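Local coordinates for protein cellulase CEL9M (Clostridium cellulolyticum, PDB 1IA6) that probably cleaves internal beta-1,4-glucosidic linkages of cellulose and related beta-glucans, as a family 9 glycoside hydrolase with bound calcium and zinc, at residues 152-155 with 156-160; 206-209 with 210-213; 213-216 with 217-221; 265-268 with 269-273. One frame throughout, in Å; residues are numbered along the deposited sequence. Where two conformers were deposited one is given.

Interaction 1 of 4, residues 152-155 with 156-160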
loop_
_atom_site.group_PDB
_atom_site.type_symbol
_atom_site.label_atom_id
_atom_site.label_comp_id
_atom_site.label_asym_id
_atom_site.label_seq_id
_atom_site.Cartn_x
_atom_site.Cartn_y
_atom_site.Cartn_z
ATOM N N SER A 152 -3.092 -14.226 10.590
ATOM C CA SER A 152 -4.098 -14.323 9.538
ATOM C C SER A 152 -4.231 -13.108 8.634
ATOM O O SER A 152 -4.432 -13.253 7.426
ATOM C CB SER A 152 -5.463 -14.640 10.152
ATOM O OG SER A 152 -5.402 -15.829 10.919
ATOM N N ASP A 153 -4.136 -11.912 9.205
ATOM C CA ASP A 153 -4.264 -10.708 8.396
ATOM C C ASP A 153 -3.053 -10.519 7.485
ATOM O O ASP A 153 -3.203 -10.243 6.292
ATOM C CB ASP A 153 -4.493 -9.475 9.291
ATOM C CG ASP A 153 -3.447 -9.324 10.392
ATOM O OD1 ASP A 153 -2.761 -10.309 10.730
ATOM O OD2 ASP A 153 -3.326 -8.208 10.936
ATOM N N ILE A 154 -1.858 -10.682 8.041
ATOM C CA ILE A 154 -0.632 -10.534 7.269
ATOM C C ILE A 154 -0.545 -11.607 6.184
ATOM O O ILE A 154 -0.252 -11.311 5.026
ATOM C CB ILE A 154 0.603 -10.620 8.193
ATOM C CG1 ILE A 154 0.586 -9.435 9.162
ATOM C CG2 ILE A 154 1.895 -10.633 7.368
ATOM C CD1 ILE A 154 1.781 -9.376 10.098
ATOM N N LEU A 155 -0.817 -12.851 6.565
ATOM C CA LEU A 155 -0.767 -13.964 5.627
ATOM C C LEU A 155 -1.757 -13.778 4.485
ATOM O O LEU A 155 -1.448 -14.094 3.336
ATOM C CB LEU A 155 -1.060 -15.280 6.361
ATOM C CG LEU A 155 0.043 -15.766 7.302
ATOM C CD1 LEU A 155 -0.457 -16.931 8.152
ATOM C CD2 LEU A 155 1.254 -16.180 6.477
ATOM N N SER A 156 -2.938 -13.253 4.800
ATOM C CA SER A 156 -3.967 -13.047 3.791
ATOM C C SER A 156 -3.631 -11.925 2.822
ATOM O O SER A 156 -3.861 -12.058 1.625
ATOM C CB SER A 156 -5.322 -12.777 4.454
ATOM O OG SER A 156 -5.775 -13.930 5.143
ATOM N N GLU A 157 -3.091 -10.819 3.324
ATOM C CA GLU A 157 -2.740 -9.730 2.423
ATOM C C GLU A 157 -1.608 -10.172 1.500
ATOM O O GLU A 157 -1.583 -9.817 0.322
ATOM C CB GLU A 157 -2.330 -8.478 3.203
ATOM C CG GLU A 157 -3.504 -7.740 3.851
ATOM C CD GLU A 157 -4.631 -7.445 2.875
ATOM O OE1 GLU A 157 -4.347 -7.089 1.714
ATOM O OE2 GLU A 157 -5.810 -7.557 3.271
ATOM N N THR A 158 -0.678 -10.956 2.036
ATOM C CA THR A 158 0.445 -11.448 1.245
ATOM C C THR A 158 -0.090 -12.423 0.201
ATOM O O THR A 158 0.338 -12.411 -0.950
ATOM C CB THR A 158 1.488 -12.145 2.146
ATOM O OG1 THR A 158 1.897 -11.235 3.175
ATOM C CG2 THR A 158 2.713 -12.553 1.339
ATOM N N SER A 159 -1.044 -13.255 0.606
ATOM C CA SER A 159 -1.658 -14.211 -0.310
ATOM C C SER A 159 -2.323 -13.459 -1.464
ATOM O O SER A 159 -2.153 -13.815 -2.633
ATOM C CB SER A 159 -2.700 -15.055 0.433
ATOM O OG SER A 159 -3.388 -15.931 -0.449
ATOM N N ALA A 160 -3.079 -12.414 -1.135
ATOM C CA ALA A 160 -3.770 -11.632 -2.156
ATOM C C ALA A 160 -2.772 -10.993 -3.111
ATOM O O ALA A 160 -2.992 -10.968 -4.317
ATOM C CB ALA A 160 -4.640 -10.554 -1.503
#

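Interaction 2 of 4, residues 206-209 with 210-213. With CA (calcium ion), chain B.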
loop_
_atom_site.group_PDB
_atom_site.type_symbol
_atom_site.label_atom_id
_atom_site.label_comp_id
_atom_site.label_asym_id
_atom_site.label_seq_id
_atom_site.Cartn_x
_atom_site.Cartn_y
_atom_site.Cartn_z
ATOM N N ALA A 206 -2.720 -4.335 14.727
ATOM C CA ALA A 206 -3.875 -4.786 13.957
ATOM C C ALA A 206 -5.069 -5.121 14.840
ATOM O O ALA A 206 -4.910 -5.491 16.006
ATOM C CB ALA A 206 -3.494 -5.992 13.117
ATOM N N THR A 207 -6.264 -5.011 14.270
ATOM C CA THR A 207 -7.486 -5.272 15.018
ATOM C C THR A 207 -8.446 -6.257 14.360
ATOM O O THR A 207 -9.408 -6.693 14.990
ATOM C CB THR A 207 -8.270 -3.969 15.244
ATOM O OG1 THR A 207 -8.704 -3.449 13.980
ATOM C CG2 THR A 207 -7.396 -2.932 15.931
ATOM N N SER A 208 -8.193 -6.616 13.105
ATOM C CA SER A 208 -9.106 -7.513 12.404
ATOM C C SER A 208 -8.423 -8.402 11.379
ATOM O O SER A 208 -7.458 -7.987 10.745
ATOM C CB SER A 208 -10.157 -6.678 11.682
ATOM O OG SER A 208 -9.518 -5.835 10.733
ATOM N N PHE A 209 -8.936 -9.619 11.205
ATOM C CA PHE A 209 -8.369 -10.525 10.211
ATOM C C PHE A 209 -9.440 -11.141 9.308
ATOM O O PHE A 209 -9.131 -11.644 8.230
ATOM C CB PHE A 209 -7.528 -11.621 10.886
ATOM C CG PHE A 209 -8.313 -12.545 11.771
ATOM C CD1 PHE A 209 -9.082 -13.566 11.227
ATOM C CD2 PHE A 209 -8.283 -12.389 13.153
ATOM C CE1 PHE A 209 -9.812 -14.422 12.047
ATOM C CE2 PHE A 209 -9.011 -13.239 13.981
ATOM C CZ PHE A 209 -9.776 -14.256 13.426
ATOM N N GLY A 210 -10.696 -11.087 9.738
ATOM C CA GLY A 210 -11.774 -11.642 8.933
ATOM C C GLY A 210 -11.886 -10.931 7.595
ATOM O O GLY A 210 -12.219 -11.534 6.574
ATOM N N ASP A 211 -11.607 -9.634 7.604
ATOM C CA ASP A 211 -11.652 -8.833 6.389
ATOM C C ASP A 211 -10.570 -9.305 5.416
ATOM O O ASP A 211 -10.819 -9.471 4.220
ATOM C CB ASP A 211 -11.456 -7.346 6.735
ATOM C CG ASP A 211 -10.219 -7.091 7.594
ATOM O OD1 ASP A 211 -9.952 -7.876 8.529
ATOM O OD2 ASP A 211 -9.518 -6.088 7.348
ATOM N N ASP A 212 -9.369 -9.533 5.934
ATOM C CA ASP A 212 -8.259 -9.979 5.101
ATOM C C ASP A 212 -8.480 -11.383 4.537
ATOM O O ASP A 212 -8.211 -11.635 3.362
ATOM C CB ASP A 212 -6.969 -9.907 5.919
ATOM C CG ASP A 212 -6.721 -8.514 6.454
ATOM O OD1 ASP A 212 -6.256 -7.650 5.682
ATOM O OD2 ASP A 212 -7.024 -8.271 7.639
ATOM N N LEU A 213 -8.973 -12.298 5.366
ATOM C CA LEU A 213 -9.234 -13.655 4.896
ATOM C C LEU A 213 -10.254 -13.647 3.760
ATOM O O LEU A 213 -10.084 -14.341 2.757
ATOM C CB LEU A 213 -9.761 -14.531 6.036
ATOM C CG LEU A 213 -8.727 -15.077 7.023
ATOM C CD1 LEU A 213 -9.443 -15.724 8.199
ATOM C CD2 LEU A 213 -7.828 -16.090 6.324
HETATM CA CA CA B . -7.657 -6.366 8.946
HETATM O O HOH W 1 -6.325 -5.377 7.170
HETATM O O HOH W 2 -5.552 -6.040 10.033
#

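Interaction 3 of 4, residues 213-216 with 217-221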
loop_
_atom_site.group_PDB
_atom_site.type_symbol
_atom_site.label_atom_id
_atom_site.label_comp_id
_atom_site.label_asym_id
_atom_site.label_seq_id
_atom_site.Cartn_x
_atom_site.Cartn_y
_atom_site.Cartn_z
ATOM N N LEU A 213 -8.973 -12.298 5.366
ATOM C CA LEU A 213 -9.234 -13.655 4.896
ATOM C C LEU A 213 -10.254 -13.647 3.760
ATOM O O LEU A 213 -10.084 -14.341 2.757
ATOM C CB LEU A 213 -9.761 -14.531 6.036
ATOM C CG LEU A 213 -8.727 -15.077 7.023
ATOM C CD1 LEU A 213 -9.443 -15.724 8.199
ATOM C CD2 LEU A 213 -7.828 -16.090 6.324
ATOM N N ALA A 214 -11.315 -12.861 3.924
ATOM C CA ALA A 214 -12.367 -12.768 2.914
ATOM C C ALA A 214 -11.791 -12.199 1.625
ATOM O O ALA A 214 -12.045 -12.708 0.537
ATOM C CB ALA A 214 -13.497 -11.883 3.419
ATOM N N TRP A 215 -11.016 -11.130 1.764
ATOM C CA TRP A 215 -10.367 -10.471 0.636
ATOM C C TRP A 215 -9.461 -11.447 -0.127
ATOM O O TRP A 215 -9.557 -11.566 -1.350
ATOM C CB TRP A 215 -9.578 -9.268 1.180
ATOM C CG TRP A 215 -8.556 -8.639 0.280
ATOM C CD1 TRP A 215 -7.195 -8.700 0.425
ATOM C CD2 TRP A 215 -8.798 -7.755 -0.826
ATOM N NE1 TRP A 215 -6.580 -7.904 -0.510
ATOM C CE2 TRP A 215 -7.538 -7.313 -1.290
ATOM C CE3 TRP A 215 -9.956 -7.291 -1.465
ATOM C CZ2 TRP A 215 -7.403 -6.427 -2.366
ATOM C CZ3 TRP A 215 -9.820 -6.409 -2.536
ATOM C CH2 TRP A 215 -8.551 -5.986 -2.973
ATOM N N ALA A 216 -8.594 -12.154 0.594
ATOM C CA ALA A 216 -7.690 -13.113 -0.035
ATOM C C ALA A 216 -8.476 -14.225 -0.722
ATOM O O ALA A 216 -8.101 -14.691 -1.798
ATOM C CB ALA A 216 -6.747 -13.707 1.009
ATOM N N ALA A 217 -9.573 -14.638 -0.095
ATOM C CA ALA A 217 -10.418 -15.694 -0.637
ATOM C C ALA A 217 -11.062 -15.294 -1.964
ATOM O O ALA A 217 -11.158 -16.114 -2.876
ATOM C CB ALA A 217 -11.497 -16.072 0.382
ATOM N N THR A 218 -11.497 -14.040 -2.086
ATOM C CA THR A 218 -12.124 -13.615 -3.334
ATOM C C THR A 218 -11.129 -13.660 -4.493
ATOM O O THR A 218 -11.507 -13.965 -5.623
ATOM C CB THR A 218 -12.735 -12.188 -3.248
ATOM O OG1 THR A 218 -11.698 -11.214 -3.097
ATOM C CG2 THR A 218 -13.708 -12.092 -2.075
ATOM N N TRP A 219 -9.861 -13.369 -4.222
ATOM C CA TRP A 219 -8.862 -13.406 -5.284
ATOM C C TRP A 219 -8.532 -14.841 -5.683
ATOM O O TRP A 219 -8.339 -15.132 -6.862
ATOM C CB TRP A 219 -7.600 -12.645 -4.864
ATOM C CG TRP A 219 -7.828 -11.169 -4.909
ATOM C CD1 TRP A 219 -7.886 -10.311 -3.848
ATOM C CD2 TRP A 219 -8.133 -10.391 -6.073
ATOM N NE1 TRP A 219 -8.214 -9.047 -4.279
ATOM C CE2 TRP A 219 -8.372 -9.068 -5.641
ATOM C CE3 TRP A 219 -8.231 -10.684 -7.443
ATOM C CZ2 TRP A 219 -8.706 -8.036 -6.528
ATOM C CZ3 TRP A 219 -8.565 -9.659 -8.326
ATOM C CH2 TRP A 219 -8.799 -8.350 -7.863
ATOM N N LEU A 220 -8.477 -15.742 -4.709
ATOM C CA LEU A 220 -8.197 -17.134 -5.028
ATOM C C LEU A 220 -9.341 -17.681 -5.877
ATOM O O LEU A 220 -9.133 -18.552 -6.721
ATOM C CB LEU A 220 -8.006 -17.951 -3.746
ATOM C CG LEU A 220 -6.593 -17.778 -3.169
ATOM C CD1 LEU A 220 -6.527 -18.293 -1.741
ATOM C CD2 LEU A 220 -5.598 -18.507 -4.059
ATOM N N TYR A 221 -10.550 -17.164 -5.668
ATOM C CA TYR A 221 -11.685 -17.609 -6.473
ATOM C C TYR A 221 -11.496 -17.124 -7.911
ATOM O O TYR A 221 -11.655 -17.883 -8.861
ATOM C CB TYR A 221 -13.005 -17.051 -5.939
ATOM C CG TYR A 221 -14.167 -17.347 -6.864
ATOM C CD1 TYR A 221 -14.631 -18.652 -7.036
ATOM C CD2 TYR A 221 -14.768 -16.331 -7.608
ATOM C CE1 TYR A 221 -15.668 -18.938 -7.931
ATOM C CE2 TYR A 221 -15.803 -16.604 -8.505
ATOM C CZ TYR A 221 -16.247 -17.907 -8.661
ATOM O OH TYR A 221 -17.269 -18.178 -9.544
#

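Interaction 4 of 4, residues 265-268 with 269-273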
loop_
_atom_site.group_PDB
_atom_site.type_symbol
_atom_site.label_atom_id
_atom_site.label_comp_id
_atom_site.label_asym_id
_atom_site.label_seq_id
_atom_site.Cartn_x
_atom_site.Cartn_y
_atom_site.Cartn_z
ATOM N N LEU A 265 -16.837 -5.074 -1.612
ATOM C CA LEU A 265 -16.970 -4.695 -3.015
ATOM C C LEU A 265 -16.830 -5.925 -3.919
ATOM O O LEU A 265 -17.645 -6.140 -4.819
ATOM C CB LEU A 265 -15.912 -3.654 -3.396
ATOM C CG LEU A 265 -15.839 -3.224 -4.866
ATOM C CD1 LEU A 265 -17.134 -2.544 -5.281
ATOM C CD2 LEU A 265 -14.669 -2.269 -5.054
ATOM N N ARG A 266 -15.805 -6.736 -3.673
ATOM C CA ARG A 266 -15.586 -7.925 -4.489
ATOM C C ARG A 266 -16.677 -8.977 -4.296
ATOM O O ARG A 266 -17.066 -9.655 -5.251
ATOM C CB ARG A 266 -14.210 -8.541 -4.196
ATOM C CG ARG A 266 -13.045 -7.602 -4.483
ATOM C CD ARG A 266 -11.877 -8.352 -5.111
ATOM N NE ARG A 266 -12.138 -8.674 -6.512
ATOM C CZ ARG A 266 -11.965 -9.877 -7.053
ATOM N NH1 ARG A 266 -11.533 -10.887 -6.315
ATOM N NH2 ARG A 266 -12.225 -10.069 -8.339
ATOM N N LEU A 267 -17.171 -9.118 -3.069
ATOM C CA LEU A 267 -18.224 -10.092 -2.800
ATOM C C LEU A 267 -19.544 -9.682 -3.451
ATOM O O LEU A 267 -20.333 -10.536 -3.861
ATOM C CB LEU A 267 -18.406 -10.286 -1.290
ATOM C CG LEU A 267 -17.376 -11.221 -0.647
ATOM C CD1 LEU A 267 -17.616 -11.313 0.860
ATOM C CD2 LEU A 267 -17.480 -12.604 -1.285
ATOM N N ALA A 268 -19.783 -8.377 -3.554
ATOM C CA ALA A 268 -21.004 -7.895 -4.192
ATOM C C ALA A 268 -20.940 -8.268 -5.667
ATOM O O ALA A 268 -21.924 -8.711 -6.255
ATOM C CB ALA A 268 -21.119 -6.378 -4.044
ATOM N N GLN A 269 -19.758 -8.099 -6.251
ATOM C CA GLN A 269 -19.522 -8.396 -7.660
ATOM C C GLN A 269 -19.624 -9.887 -7.959
ATOM O O GLN A 269 -20.219 -10.293 -8.959
ATOM C CB GLN A 269 -18.132 -7.889 -8.056
ATOM C CG GLN A 269 -17.787 -8.037 -9.526
ATOM C CD GLN A 269 -16.431 -7.440 -9.855
ATOM O OE1 GLN A 269 -15.922 -6.587 -9.126
ATOM N NE2 GLN A 269 -15.848 -7.872 -10.966
ATOM N N ILE A 270 -19.047 -10.693 -7.077
ATOM C CA ILE A 270 -19.031 -12.142 -7.230
ATOM C C ILE A 270 -20.313 -12.883 -6.844
ATOM O O ILE A 270 -20.708 -13.830 -7.526
ATOM C CB ILE A 270 -17.852 -12.737 -6.424
ATOM C CG1 ILE A 270 -16.532 -12.195 -6.978
ATOM C CG2 ILE A 270 -17.870 -14.257 -6.483
ATOM C CD1 ILE A 270 -15.327 -12.551 -6.133
ATOM N N THR A 271 -20.960 -12.458 -5.762
ATOM C CA THR A 271 -22.173 -13.121 -5.284
ATOM C C THR A 271 -23.471 -12.413 -5.650
ATOM O O THR A 271 -24.531 -13.038 -5.692
ATOM C CB THR A 271 -22.158 -13.269 -3.756
ATOM O OG1 THR A 271 -22.365 -11.984 -3.154
ATOM C CG2 THR A 271 -20.829 -13.835 -3.286
ATOM N N GLY A 272 -23.387 -11.110 -5.887
ATOM C CA GLY A 272 -24.569 -10.342 -6.228
ATOM C C GLY A 272 -25.521 -10.144 -5.060
ATOM O O GLY A 272 -26.614 -9.602 -5.237
ATOM N N LYS A 273 -25.110 -10.563 -3.865
ATOM C CA LYS A 273 -25.957 -10.437 -2.678
ATOM C C LYS A 273 -26.161 -9.004 -2.195
ATOM O O LYS A 273 -25.230 -8.202 -2.167
ATOM C CB LYS A 273 -25.399 -11.288 -1.539
ATOM C CG LYS A 273 -25.543 -12.785 -1.756
ATOM C CD LYS A 273 -25.116 -13.541 -0.513
ATOM C CE LYS A 273 -25.285 -15.035 -0.673
ATOM N NZ LYS A 273 -24.869 -15.746 0.564
HETATM O O HOH W 3 -12.587 -6.307 -8.116
#

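Interaction 1 of 4, residues 152-155 with 156-160
S156 and T158 both hold the hydroxyl anti to their own carbonyl carbon (chi1 -67° and -56°), which leaves each oxygen beside its own backbone N, within reach of the carbonyl one turn earlier. OG of S156 donates to O of S152 at 2.7 Å, and OG1 of T158 donates to O of I154 at 2.8 Å. Each carbonyl also keeps its ordinary helical bond, from S156 N to S152 O at 3.0 Å and from T158 N to I154 O at 3.0 Å, so both accept twice. The two pairs differ in detail. At S152 O the hydroxyl lies nearer the carbonyl plane and the amide stands well above it; at I154 O the roles are exchanged, the amide and hydroxyl arriving from opposite faces. E157 N to D153 O runs between these forks, and S159 N to L155 O follows the second. The turn opens helix 152-169 in the alpha-helical barrel of the family 9 catalytic module. L155 packs on L187 and M190 of helix 174-193, while the polar ends of S152, D153 and S159 are held by G191, G198 and A184. Buried, the hydroxyls of S156 and T158 find their acceptors within their own helix. The carboxylate of E157 lies close to that of the calcium ligand D212, which suggests that a proton may be shared between them.

Interaction 2 of 4, residues 206-209 with 210-213
S208 grips the calcium ion twice, through its backbone O at 2.4 Å and its OG at 2.6 Å; the hydroxyl lies between backbone N and carbonyl carbon (chi1 61°), which turns OG to the same metal that the carbonyl O already faces. D211 adds both carboxylate oxygens unevenly, OD2 at 2.5 Å from calcium and OD1 at 2.8 Å, whereas D212 binds through OD2 alone, at 2.4 Å. Two waters and the backbone O of D257 bring the ligand atoms to eight. The other oxygen of D212, OD1, accepts from one of the metal-bound waters at 2.7 Å, which would limit rotation of the carboxylate. The site thus straddles the start of helix 210-224: S208 comes from the incoming loop, D211 and D212 from the first turn, and F209 stands between them at the N-cap position. F209 O receives L213 N at 2.9 Å in a nearly straight bond. Away from the ion, the F209 ring lies alongside L213, whose CD1 meets the ring edge at CD1, 3.7 Å away. Farther out, M259 N donates to D211 OD2, and T207 OG1 is hydrogen-bonded to the carboxylate of D257, tying the loop to the remaining protein ligand.

Interaction 3 of 4, residues 213-216 with 217-221
W219 drives the NE1 corner of its indole into one face of W215, a T-shaped stack with the planes at 87° and the centroids of the six-membered ring of W215 and the five-membered ring of W219 4.4 Å apart. NE1 of W219 lies 3.3 Å from both CZ2 and CH2 of W215, its N-H aimed at the six-membered ring, as in an N-H...pi contact. W215 carries CG anti to its backbone N (chi1 165°), while W219 carries it anti to the carbonyl carbon (chi1 -75°); one turn apart, the two indoles thereby lie side by side. Beneath them W215 O is closely surrounded: T218 OG1 donates to it at 2.8 Å and CD1 of W219 sits 3.3 Å away, whereas the helical bond from W219 N is weak at 3.4 Å. The other flank is slacker. The L220 side chain comes no nearer A216 O than 3.7 Å, at CG, though L220 N keeps its helical bond to that oxygen, and beyond it the partly exposed Y221 sends its ring away from the turn. Around helix 210-224 the tight side faces helix 64-80, where W76 and Y79 extend the aromatic cluster, and helix 260-271, whose R266 makes a cation-pi contact with W219. W215 also rests on A160 of helix 152-169, while A217 and L220 meet Y188 of helix 174-193 and, together with Y221, pack on helix 228-236.

Interaction 4 of 4, residues 265-268 with 269-273
The last turn of helix 260-271 keeps its i to i+4 bonds from Q269 N to L265 O and from I270 N to R266 O, then ends as G272 takes a positive phi of 71° while its N still reaches A268 O at 2.8 Å. T271 ties this ending together. Its hydroxyl sits between backbone N and carbonyl carbon (chi1 72°), where OG1 donates to L267 O at 2.6 Å; T271 N binds the same oxygen at 2.8 Å from the opposite face of its plane. OG1 in turn accepts from K273 N at 3.2 Å, an ST turn that links the helix end to K273, the N-cap position of helix 274-289. The methyl of T271, CG2, meets CD2 of L267 at 4.1 Å, the two side chains lying aslant. This connection between helices 260-271 and 274-289 belongs to the alpha-helical barrel of the catalytic module. On another flank R266, bent at chi2 and chi3, lays one face of its guanidinium under I270; CD1 of I270 stands toward the rim, 4.1 Å from NH1 of R266. At the guanidinium edge NE of R266 donates to a water at 2.9 Å. NH2 of R266 donates to T222 OG1, and the same arginine makes a cation-pi contact with W219 of helix 210-224. The amine of K273 runs away from the turn to a salt bridge with E234.

How the interactions relate
Interactions 1, 2 and 3 are buried, whereas interaction 4, its centre about 23 Å from that of the chain, is partly open along its outer turn. Interactions 2 and 3 share L213 and follow each other down helix 210-224, metal chelation at its start giving way to aromatic packing. Interaction 1 flanks both: S156 touches L213, and E157 lies against D212 and W215. Interaction 4 meets only interaction 3, through R266 and I270. Hydroxyls donating back to helix carbonyls recur in interactions 1, 3 and 4, but in 4 the threonine also ends the helix. Oxygen ligands dominate 2, indoles 3.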